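SIRV1 hypothetical protein ORF119 (PDB 2X3G) is of unknown function but folds as a small alpha+beta protein of a rod-shaped virus infecting the archaeon Sulfolobus. Local coordinates at residues E31-K36 against L63-L68. Sequence-based numbering, arbitrary orientation.
Sequences EKIFRK and LHYHIL
Phe34 and Tyr65 join the first turns of helix 30-44 to strand 64-71. The helix segment 31-36 and strand 64-68 run nearly parallel, at 20°, and their axes approach to 11.9 Å. The nearest CA atoms are those of Phe34 and Ile67, at 9.4 Å, so the gap is bridged by side chains. The two rings make a T-shaped (edge-to-face) stack, with centroids 4.7 Å apart and planes at 70°. Phe34 presents the edge. Its CE1 lies 3.5 Å from Tyr65 CG, over one face of the tyrosine, and its CZ is 3.5 Å from Tyr65 CD2. Tyr65 CG stands anti to its carbonyl carbon (chi1 -52°), and the ring reaches across to the helix. At the far end of the tyrosine, Ile33 CD1 lies 3.4 Å from Tyr65 OH. Ile33 CG2 comes within 4.2 Å of Tyr65 CE1. Ile67 CD1 adds a looser contact, 4.4 Å from Phe34 CE1. Ile33 and Ile67 both also touch Met84, and Phe34 leans on Ser52 of the neighbouring strand 49-55. The helix thus packs on one face of the antiparallel sheet, while His66 points to the other, toward helix 99-109. The contact is mainly apolar and aromatic. The hydroxyl of the buried Tyr65 hydrogen-bonds with Thr30 OG1, anchoring the side chain's far end to the helix start. The Phe34 edge should restrict the ring's tilt.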
loop_
_atom_site.group_PDB
_atom_site.type_symbol
_atom_site.label_atom_id
_atom_site.label_comp_id
_atom_site.label_asym_id
_atom_site.label_seq_id
_atom_site.Cartn_x
_atom_site.Cartn_y
_atom_site.Cartn_z
ATOM N N GLU A 31 -5.439 5.845 -14.218
ATOM C CA GLU A 31 -4.447 5.452 -15.211
ATOM C C GLU A 31 -4.283 6.555 -16.246
ATOM O O GLU A 31 -3.171 7.008 -16.506
ATOM C CB GLU A 31 -4.835 4.152 -15.918
ATOM C CG GLU A 31 -4.784 2.912 -15.048
ATOM C CD GLU A 31 -4.782 1.625 -15.863
ATOM O OE1 GLU A 31 -4.292 0.595 -15.342
ATOM O OE2 GLU A 31 -5.267 1.636 -17.026
ATOM N N LYS A 32 -5.403 6.974 -16.828
ATOM C CA LYS A 32 -5.408 7.996 -17.875
ATOM C C LYS A 32 -4.871 9.326 -17.351
ATOM O O LYS A 32 -4.104 10.005 -18.040
ATOM C CB LYS A 32 -6.820 8.184 -18.420
ATOM C CG LYS A 32 -6.884 8.834 -19.800
ATOM C CD LYS A 32 -8.262 8.652 -20.431
ATOM C CE LYS A 32 -8.184 8.561 -21.956
ATOM N NZ LYS A 32 -9.454 8.062 -22.559
ATOM N N ILE A 33 -5.277 9.678 -16.129
ATOM C CA ILE A 33 -4.825 10.904 -15.462
ATOM C C ILE A 33 -3.322 10.914 -15.310
ATOM O O ILE A 33 -2.658 11.845 -15.745
ATOM C CB ILE A 33 -5.460 11.060 -14.044
ATOM C CG1 ILE A 33 -6.970 11.293 -14.147
ATOM C CG2 ILE A 33 -4.832 12.210 -13.288
ATOM C CD1 ILE A 33 -7.740 10.707 -12.982
ATOM N N PHE A 34 -2.791 9.884 -14.660
ATOM C CA PHE A 34 -1.353 9.793 -14.419
ATOM C C PHE A 34 -0.573 9.727 -15.737
ATOM O O PHE A 34 0.454 10.382 -15.881
ATOM C CB PHE A 34 -1.017 8.565 -13.559
ATOM C CG PHE A 34 -1.262 8.738 -12.070
ATOM C CD1 PHE A 34 -1.856 9.884 -11.538
ATOM C CD2 PHE A 34 -0.934 7.711 -11.198
ATOM C CE1 PHE A 34 -2.070 10.003 -10.167
ATOM C CE2 PHE A 34 -1.157 7.832 -9.815
ATOM C CZ PHE A 34 -1.721 8.973 -9.307
ATOM N N ARG A 35 -1.043 8.919 -16.679
ATOM C CA ARG A 35 -0.395 8.822 -17.986
ATOM C C ARG A 35 -0.324 10.170 -18.697
ATOM O O ARG A 35 0.743 10.593 -19.143
ATOM C CB ARG A 35 -1.111 7.812 -18.874
ATOM C CG ARG A 35 -0.618 7.834 -20.310
ATOM C CD ARG A 35 -1.211 6.719 -21.123
ATOM N NE ARG A 35 -2.663 6.828 -21.308
ATOM C CZ ARG A 35 -3.269 7.703 -22.113
ATOM N NH1 ARG A 35 -2.579 8.600 -22.813
ATOM N NH2 ARG A 35 -4.586 7.687 -22.213
ATOM N N LYS A 36 -1.459 10.845 -18.803
ATOM C CA LYS A 36 -1.497 12.138 -19.475
ATOM C C LYS A 36 -0.693 13.198 -18.731
ATOM O O LYS A 36 -0.075 14.067 -19.354
ATOM C CB LYS A 36 -2.934 12.618 -19.668
ATOM C CG LYS A 36 -3.645 11.957 -20.837
ATOM C CD LYS A 36 -4.890 12.718 -21.227
ATOM C CE LYS A 36 -5.217 12.505 -22.699
ATOM N NZ LYS A 36 -6.649 12.737 -22.999
ATOM N N LEU A 63 -10.293 10.724 -4.126
ATOM C CA LEU A 63 -8.965 10.284 -4.551
ATOM C C LEU A 63 -7.903 11.027 -3.754
ATOM O O LEU A 63 -8.110 12.167 -3.317
ATOM C CB LEU A 63 -8.747 10.565 -6.043
ATOM C CG LEU A 63 -9.783 10.002 -7.015
ATOM C CD1 LEU A 63 -9.772 10.773 -8.350
ATOM C CD2 LEU A 63 -9.552 8.518 -7.214
ATOM N N HIS A 64 -6.761 10.370 -3.588
ATOM C CA HIS A 64 -5.608 10.966 -2.952
ATOM C C HIS A 64 -4.374 10.510 -3.728
ATOM O O HIS A 64 -4.077 9.307 -3.769
ATOM C CB HIS A 64 -5.547 10.516 -1.495
ATOM C CG HIS A 64 -4.865 11.486 -0.590
ATOM N ND1 HIS A 64 -5.537 12.524 0.023
ATOM C CD2 HIS A 64 -3.579 11.569 -0.172
ATOM C CE1 HIS A 64 -4.686 13.218 0.760
ATOM N NE2 HIS A 64 -3.492 12.657 0.663
ATOM N N TYR A 65 -3.703 11.459 -4.383
ATOM C CA TYR A 65 -2.496 11.180 -5.163
ATOM C C TYR A 65 -1.314 11.945 -4.583
ATOM O O TYR A 65 -1.465 13.074 -4.156
ATOM C CB TYR A 65 -2.631 11.647 -6.617
ATOM C CG TYR A 65 -3.838 11.193 -7.415
ATOM C CD1 TYR A 65 -4.385 12.034 -8.384
ATOM C CD2 TYR A 65 -4.405 9.938 -7.242
ATOM C CE1 TYR A 65 -5.465 11.655 -9.149
ATOM C CE2 TYR A 65 -5.481 9.540 -8.000
ATOM C CZ TYR A 65 -6.012 10.408 -8.957
ATOM O OH TYR A 65 -7.077 10.039 -9.725
ATOM N N HIS A 66 -0.141 11.336 -4.593
ATOM C CA HIS A 66 1.104 12.045 -4.286
ATOM C C HIS A 66 2.035 11.828 -5.456
ATOM O O HIS A 66 2.140 10.718 -5.959
ATOM C CB HIS A 66 1.773 11.538 -3.003
ATOM C CG HIS A 66 0.941 11.685 -1.776
ATOM N ND1 HIS A 66 0.635 12.910 -1.219
ATOM C CD2 HIS A 66 0.353 10.756 -0.990
ATOM C CE1 HIS A 66 -0.108 12.725 -0.145
ATOM N NE2 HIS A 66 -0.300 11.428 0.011
ATOM N N ILE A 67 2.710 12.890 -5.878
ATOM C CA ILE A 67 3.550 12.844 -7.044
ATOM C C ILE A 67 4.851 13.581 -6.767
ATOM O O ILE A 67 4.818 14.705 -6.284
ATOM C CB ILE A 67 2.834 13.486 -8.251
ATOM C CG1 ILE A 67 1.505 12.788 -8.544
ATOM C CG2 ILE A 67 3.688 13.416 -9.505
ATOM C CD1 ILE A 67 0.849 13.277 -9.830
ATOM N N LEU A 68 5.987 12.939 -7.056
ATOM C CA LEU A 68 7.264 13.649 -7.176
ATOM C C LEU A 68 7.627 13.821 -8.633
ATOM O O LEU A 68 7.603 12.869 -9.413
ATOM C CB LEU A 68 8.409 12.902 -6.511
ATOM C CG LEU A 68 8.479 12.932 -5.015
ATOM C CD1 LEU A 68 9.656 12.044 -4.599
ATOM C CD2 LEU A 68 8.648 14.346 -4.502
#